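Ribonuclease VapC (Klebsiella pneumoniae, PDB 7BY3) probably serves as the toxin of a toxin-antitoxin pair, acting as a magnesium-dependent endoribonuclease of the PIN-domain family. Local coordinates at residues 4-13 with 30-40. Sequence-based numbering, arbitrary orientation.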
ATOM      1  N   GLY B   4       7.774  -1.430 -23.946  1.00 59.05           N
ATOM      2  CA  GLY B   4       6.962  -0.229 -23.886  1.00 56.46           C
ATOM      3  C   GLY B   4       5.662  -0.442 -23.136  1.00 47.80           C
ATOM      4  O   GLY B   4       4.604   0.019 -23.561  1.00 44.52           O
ATOM      5  N   SER B   5       5.743  -1.153 -22.017  1.00 47.01           N
ATOM      6  CA  SER B   5       4.570  -1.397 -21.187  1.00 45.22           C
ATOM      7  C   SER B   5       4.201  -0.146 -20.398  1.00 43.71           C
ATOM      8  O   SER B   5       5.034   0.737 -20.190  1.00 43.02           O
ATOM      9  CB  SER B   5       4.813  -2.575 -20.247  1.00 47.32           C
ATOM     10  OG  SER B   5       4.807  -3.798 -20.962  1.00 53.53           O
ATOM     11  N   ALA B   6       2.950  -0.079 -19.954  1.00 37.95           N
ATOM     12  CA  ALA B   6       2.420   1.146 -19.375  1.00 33.04           C
ATOM     13  C   ALA B   6       1.820   0.964 -17.982  1.00 31.64           C
ATOM     14  O   ALA B   6       1.102  -0.001 -17.719  1.00 31.39           O
ATOM     15  CB  ALA B   6       1.382   1.733 -20.309  1.00 33.58           C
ATOM     16  N   LEU B   7       2.127   1.910 -17.098  1.00 31.16           N
ATOM     17  CA  LEU B   7       1.458   2.033 -15.807  1.00 28.94           C
ATOM     18  C   LEU B   7       0.686   3.347 -15.781  1.00 28.84           C
ATOM     19  O   LEU B   7       1.264   4.416 -15.979  1.00 29.62           O
ATOM     20  CB  LEU B   7       2.459   1.980 -14.651  1.00 28.46           C
ATOM     21  CG  LEU B   7       1.850   2.028 -13.246  1.00 25.92           C
ATOM     22  CD1 LEU B   7       1.664   0.629 -12.690  1.00 25.86           C
ATOM     23  CD2 LEU B   7       2.691   2.871 -12.306  1.00 25.81           C
ATOM     24  N   PHE B   8      -0.618   3.272 -15.540  1.00 28.80           N
ATOM     25  CA  PHE B   8      -1.468   4.456 -15.608  1.00 29.85           C
ATOM     26  C   PHE B   8      -1.812   5.016 -14.233  1.00 29.97           C
ATOM     27  O   PHE B   8      -2.266   4.292 -13.349  1.00 29.36           O
ATOM     28  CB  PHE B   8      -2.748   4.139 -16.382  1.00 29.22           C
ATOM     29  CG  PHE B   8      -2.550   4.075 -17.869  1.00 29.83           C
ATOM     30  CD1 PHE B   8      -2.220   2.882 -18.488  1.00 29.66           C
ATOM     31  CD2 PHE B   8      -2.680   5.213 -18.646  1.00 30.55           C
ATOM     32  CE1 PHE B   8      -2.030   2.824 -19.855  1.00 30.82           C
ATOM     33  CE2 PHE B   8      -2.492   5.161 -20.012  1.00 31.67           C
ATOM     34  CZ  PHE B   8      -2.167   3.965 -20.617  1.00 31.66           C
ATOM     35  N   ASP B   9      -1.588   6.316 -14.069  1.00 32.05           N
ATOM     36  CA  ASP B   9      -1.879   7.011 -12.821  1.00 31.64           C
ATOM     37  C   ASP B   9      -3.384   7.188 -12.644  1.00 32.24           C
ATOM     38  O   ASP B   9      -4.148   7.098 -13.607  1.00 31.77           O
ATOM     39  CB  ASP B   9      -1.168   8.367 -12.787  1.00 35.49           C
ATOM     40  CG  ASP B   9      -1.070   8.946 -11.387  1.00 37.51           C
ATOM     41  OD1 ASP B   9      -1.486   8.264 -10.426  1.00 38.18           O
ATOM     42  OD2 ASP B   9      -0.567  10.081 -11.245  1.00 39.17           O
ATOM     43  N   THR B  10      -3.797   7.431 -11.406  1.00 32.85           N
ATOM     44  CA  THR B  10      -5.209   7.492 -11.035  1.00 34.82           C
ATOM     45  C   THR B  10      -6.028   8.491 -11.856  1.00 36.92           C
ATOM     46  O   THR B  10      -7.160   8.200 -12.240  1.00 37.06           O
ATOM     47  CB  THR B  10      -5.363   7.845  -9.538  1.00 34.68           C
ATOM     48  OG1 THR B  10      -4.529   6.984  -8.753  1.00 32.57           O
ATOM     49  CG2 THR B  10      -6.809   7.689  -9.093  1.00 33.86           C
ATOM     50  N   ASN B  11      -5.453   9.659 -12.128  1.00 39.24           N
ATOM     51  CA  ASN B  11      -6.184  10.730 -12.802  1.00 41.58           C
ATOM     52  C   ASN B  11      -6.656  10.360 -14.210  1.00 40.39           C
ATOM     53  O   ASN B  11      -7.652  10.896 -14.698  1.00 40.92           O
ATOM     54  CB  ASN B  11      -5.326  12.001 -12.861  1.00 45.10           C
ATOM     55  CG  ASN B  11      -3.959  11.762 -13.480  1.00 43.03           C
ATOM     56  OD1 ASN B  11      -2.973  11.555 -12.774  1.00 43.07           O
ATOM     57  ND2 ASN B  11      -3.897  11.793 -14.805  1.00 52.23           N
ATOM     58  N   ILE B  12      -5.945   9.444 -14.859  1.00 39.24           N
ATOM     59  CA  ILE B  12      -6.303   9.025 -16.209  1.00 36.58           C
ATOM     60  C   ILE B  12      -7.507   8.091 -16.194  1.00 35.66           C
ATOM     61  O   ILE B  12      -8.424   8.237 -17.002  1.00 36.04           O
ATOM     62  CB  ILE B  12      -5.128   8.333 -16.909  1.00 34.52           C
ATOM     63  CG1 ILE B  12      -3.980   9.323 -17.086  1.00 35.19           C
ATOM     64  CG2 ILE B  12      -5.554   7.782 -18.260  1.00 34.11           C
ATOM     65  CD1 ILE B  12      -2.815   8.755 -17.822  1.00 35.40           C
ATOM     66  N   LEU B  13      -7.500   7.135 -15.270  1.00 35.18           N
ATOM     67  CA  LEU B  13      -8.628   6.223 -15.108  1.00 35.29           C
ATOM     68  C   LEU B  13      -9.895   6.991 -14.741  1.00 35.94           C
ATOM     69  O   LEU B  13     -10.969   6.721 -15.278  1.00 34.87           O
ATOM     70  CB  LEU B  13      -8.322   5.166 -14.045  1.00 34.90           C
ATOM     71  CG  LEU B  13      -7.425   3.996 -14.457  1.00 29.68           C
ATOM     72  CD1 LEU B  13      -7.284   3.020 -13.309  1.00 37.01           C
ATOM     73  CD2 LEU B  13      -7.986   3.292 -15.675  1.00 31.82           C
ATOM     74  N   TRP B  30      -1.159   2.628 -25.701  1.00 35.41           N
ATOM     75  CA  TRP B  30      -0.191   1.676 -25.171  1.00 35.04           C
ATOM     76  C   TRP B  30      -0.694   0.241 -25.286  1.00 36.68           C
ATOM     77  O   TRP B  30      -1.896  -0.008 -25.195  1.00 38.06           O
ATOM     78  CB  TRP B  30       0.129   2.021 -23.717  1.00 33.33           C
ATOM     79  CG  TRP B  30       0.724   3.387 -23.569  1.00 32.45           C
ATOM     80  CD1 TRP B  30       0.049   4.567 -23.473  1.00 33.00           C
ATOM     81  CD2 TRP B  30       2.115   3.715 -23.515  1.00 30.97           C
ATOM     82  NE1 TRP B  30       0.933   5.610 -23.357  1.00 32.58           N
ATOM     83  CE2 TRP B  30       2.210   5.113 -23.380  1.00 30.79           C
ATOM     84  CE3 TRP B  30       3.291   2.962 -23.562  1.00 33.76           C
ATOM     85  CZ2 TRP B  30       3.431   5.773 -23.292  1.00 31.46           C
ATOM     86  CZ3 TRP B  30       4.503   3.620 -23.475  1.00 33.85           C
ATOM     87  CH2 TRP B  30       4.564   5.010 -23.342  1.00 32.49           C
ATOM     88  N   PRO B  31       0.226  -0.711 -25.507  1.00 37.82           N
ATOM     89  CA  PRO B  31      -0.177  -2.114 -25.644  1.00 38.97           C
ATOM     90  C   PRO B  31      -0.658  -2.738 -24.335  1.00 39.26           C
ATOM     91  O   PRO B  31       0.008  -2.597 -23.310  1.00 44.49           O
ATOM     92  CB  PRO B  31       1.105  -2.795 -26.127  1.00 39.67           C
ATOM     93  CG  PRO B  31       2.200  -1.954 -25.568  1.00 39.48           C
ATOM     94  CD  PRO B  31       1.686  -0.543 -25.617  1.00 38.61           C
ATOM     95  N   PRO B  32      -1.802  -3.435 -24.374  1.00 39.07           N
ATOM     96  CA  PRO B  32      -2.258  -4.261 -23.251  1.00 39.58           C
ATOM     97  C   PRO B  32      -1.330  -5.459 -23.087  1.00 40.95           C
ATOM     98  O   PRO B  32      -0.711  -5.853 -24.075  1.00 42.59           O
ATOM     99  CB  PRO B  32      -3.664  -4.694 -23.679  1.00 43.77           C
ATOM    100  CG  PRO B  32      -3.646  -4.608 -25.168  1.00 42.16           C
ATOM    101  CD  PRO B  32      -2.763  -3.441 -25.490  1.00 40.60           C
ATOM    102  N   GLN B  33      -1.214  -6.029 -21.890  1.00 39.88           N
ATOM    103  CA  GLN B  33      -1.933  -5.595 -20.699  1.00 36.63           C
ATOM    104  C   GLN B  33      -1.200  -4.458 -19.999  1.00 35.73           C
ATOM    105  O   GLN B  33       0.000  -4.549 -19.749  1.00 35.62           O
ATOM    106  CB  GLN B  33      -2.107  -6.782 -19.745  1.00 36.68           C
ATOM    107  CG  GLN B  33      -2.821  -6.484 -18.439  1.00 35.23           C
ATOM    108  CD  GLN B  33      -2.755  -7.654 -17.469  1.00 33.78           C
ATOM    109  OE1 GLN B  33      -1.681  -8.198 -17.206  1.00 34.75           O
ATOM    110  NE2 GLN B  33      -3.906  -8.055 -16.944  1.00 34.25           N
ATOM    111  N   ASN B  34      -1.919  -3.387 -19.687  1.00 35.20           N
ATOM    112  CA  ASN B  34      -1.314  -2.277 -18.966  1.00 33.33           C
ATOM    113  C   ASN B  34      -1.540  -2.423 -17.469  1.00 31.35           C
ATOM    114  O   ASN B  34      -2.234  -3.337 -17.026  1.00 30.63           O
ATOM    115  CB  ASN B  34      -1.867  -0.947 -19.470  1.00 33.33           C
ATOM    116  CG  ASN B  34      -1.390  -0.616 -20.869  1.00 34.92           C
ATOM    117  OD1 ASN B  34      -0.222  -0.827 -21.203  1.00 35.39           O
ATOM    118  ND2 ASN B  34      -2.293  -0.108 -21.698  1.00 33.72           N
ATOM    119  N   ALA B  35      -0.970  -1.513 -16.688  1.00 29.58           N
ATOM    120  CA  ALA B  35      -0.929  -1.709 -15.247  1.00 28.32           C
ATOM    121  C   ALA B  35      -1.374  -0.496 -14.444  1.00 27.29           C
ATOM    122  O   ALA B  35      -1.310   0.640 -14.911  1.00 28.29           O
ATOM    123  CB  ALA B  35       0.476  -2.117 -14.826  1.00 28.22           C
ATOM    124  N   ILE B  36      -1.838  -0.764 -13.227  1.00 27.01           N
ATOM    125  CA  ILE B  36      -2.096   0.266 -12.230  1.00 26.15           C
ATOM    126  C   ILE B  36      -1.636  -0.227 -10.863  1.00 26.42           C
ATOM    127  O   ILE B  36      -1.550  -1.430 -10.625  1.00 26.98           O
ATOM    128  CB  ILE B  36      -3.589   0.653 -12.149  1.00 26.64           C
ATOM    129  CG1 ILE B  36      -4.457  -0.584 -11.914  1.00 26.21           C
ATOM    130  CG2 ILE B  36      -4.032   1.389 -13.403  1.00 28.32           C
ATOM    131  CD1 ILE B  36      -5.894  -0.256 -11.589  1.00 25.53           C
ATOM    132  N   SER B  37      -1.325   0.709  -9.975  1.00 26.34           N
ATOM    133  CA  SER B  37      -0.996   0.373  -8.596  1.00 26.29           C
ATOM    134  C   SER B  37      -2.260   0.009  -7.822  1.00 27.05           C
ATOM    135  O   SER B  37      -3.368   0.333  -8.245  1.00 27.40           O
ATOM    136  CB  SER B  37      -0.273   1.537  -7.914  1.00 25.98           C
ATOM    137  OG  SER B  37      -0.092   1.287  -6.530  1.00 26.96           O
ATOM    138  N   LEU B  38      -2.091  -0.681  -6.700  1.00 27.76           N
ATOM    139  CA  LEU B  38      -3.204  -0.947  -5.796  1.00 28.16           C
ATOM    140  C   LEU B  38      -3.754   0.363  -5.230  1.00 28.20           C
ATOM    141  O   LEU B  38      -4.942   0.471  -4.928  1.00 29.58           O
ATOM    142  CB  LEU B  38      -2.768  -1.880  -4.663  1.00 29.22           C
ATOM    143  CG  LEU B  38      -3.865  -2.561  -3.841  1.00 29.39           C
ATOM    144  CD1 LEU B  38      -4.932  -3.179  -4.738  1.00 30.26           C
ATOM    145  CD2 LEU B  38      -3.260  -3.609  -2.920  1.00 31.66           C
ATOM    146  N   ILE B  39      -2.877   1.353  -5.092  1.00 27.13           N
ATOM    147  CA  ILE B  39      -3.267   2.686  -4.645  1.00 27.66           C
ATOM    148  C   ILE B  39      -4.297   3.293  -5.589  1.00 27.05           C
ATOM    149  O   ILE B  39      -5.272   3.905  -5.153  1.00 28.19           O
ATOM    150  CB  ILE B  39      -2.047   3.624  -4.548  1.00 27.61           C
ATOM    151  CG1 ILE B  39      -1.129   3.176  -3.409  1.00 28.60           C
ATOM    152  CG2 ILE B  39      -2.487   5.068  -4.350  1.00 29.68           C
ATOM    153  CD1 ILE B  39      -0.202   4.251  -2.913  1.00 28.54           C
ATOM    154  N   THR B  40      -4.076   3.107  -6.885  1.00 26.88           N
ATOM    155  CA  THR B  40      -4.989   3.614  -7.899  1.00 28.45           C
ATOM    156  C   THR B  40      -6.316   2.858  -7.867  1.00 27.52           C
ATOM    157  O   THR B  40      -7.379   3.463  -7.981  1.00 28.15           O
ATOM    158  CB  THR B  40      -4.367   3.524  -9.307  1.00 27.36           C
ATOM    159  OG1 THR B  40      -3.257   4.427  -9.394  1.00 28.54           O
ATOM    160  CG2 THR B  40      -5.383   3.893 -10.371  1.00 27.79           C
TER
HETATM  161  O   HOH W   1       1.977  -3.901 -22.059  1.00 39.73           O
HETATM  162  O   HOH W   2      -1.014   3.333 -10.816  1.00 25.35           O
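The twisted parallel core of the PIN domain runs through this contact, where strand 6-8, followed by Asp9, a predicted magnesium ligand, meets strand 35-37. Two backbone bonds join them: Ala35 N gives to Ala6 O at 2.8 Å, and Ala35 O takes Phe8 N in a straighter bond. Leu7 CA also lies against that carbonyl, while Leu7 CD1 rests on Ala35 CB. The strands run in the same direction but are skewed by 43°, and bridge at Leu7 and Ala35 alone. On the flanks turned away from each other, strand 6-8 pairs with Glu103 and Ile105 of strand 103-105, and strand 35-37 lies beside strand 65-67, so the contact links the two halves of the central sheet.

Toward the start of the segments, Trp30 covers Ala6, whose CB sits over one face of the indole, 3.4 Å above its plane and off toward the rim. Phe8 CG stands anti to its own carbonyl carbon (chi1 -76°), which carries the ring edge toward the face of Trp30 in an offset edge-to-face pair, planes at 85°. Phe8 CE1 also touches the side-chain amide of Asn34.

Past the strands, the first turns of helices 10-17 and 38-50 meet. Thr10 OG1 and Thr40 OG1 share a hydrogen bond of 2.9 Å, and Leu13 CD1 packs against Thr40 CG2 and against Ile36 CG2 of strand 35-37, each at 3.6 Å. A water joins Phe8 O, Ser37 N and Thr40 OG1, bridging the segments where direct strand pairing has ended. At the start of helix 10-17, Asp9 OD1 receives Thr10 N from above the carboxylate plane; OD2 bonds Thr106 OG1 and a polar side chain of another protein's chain.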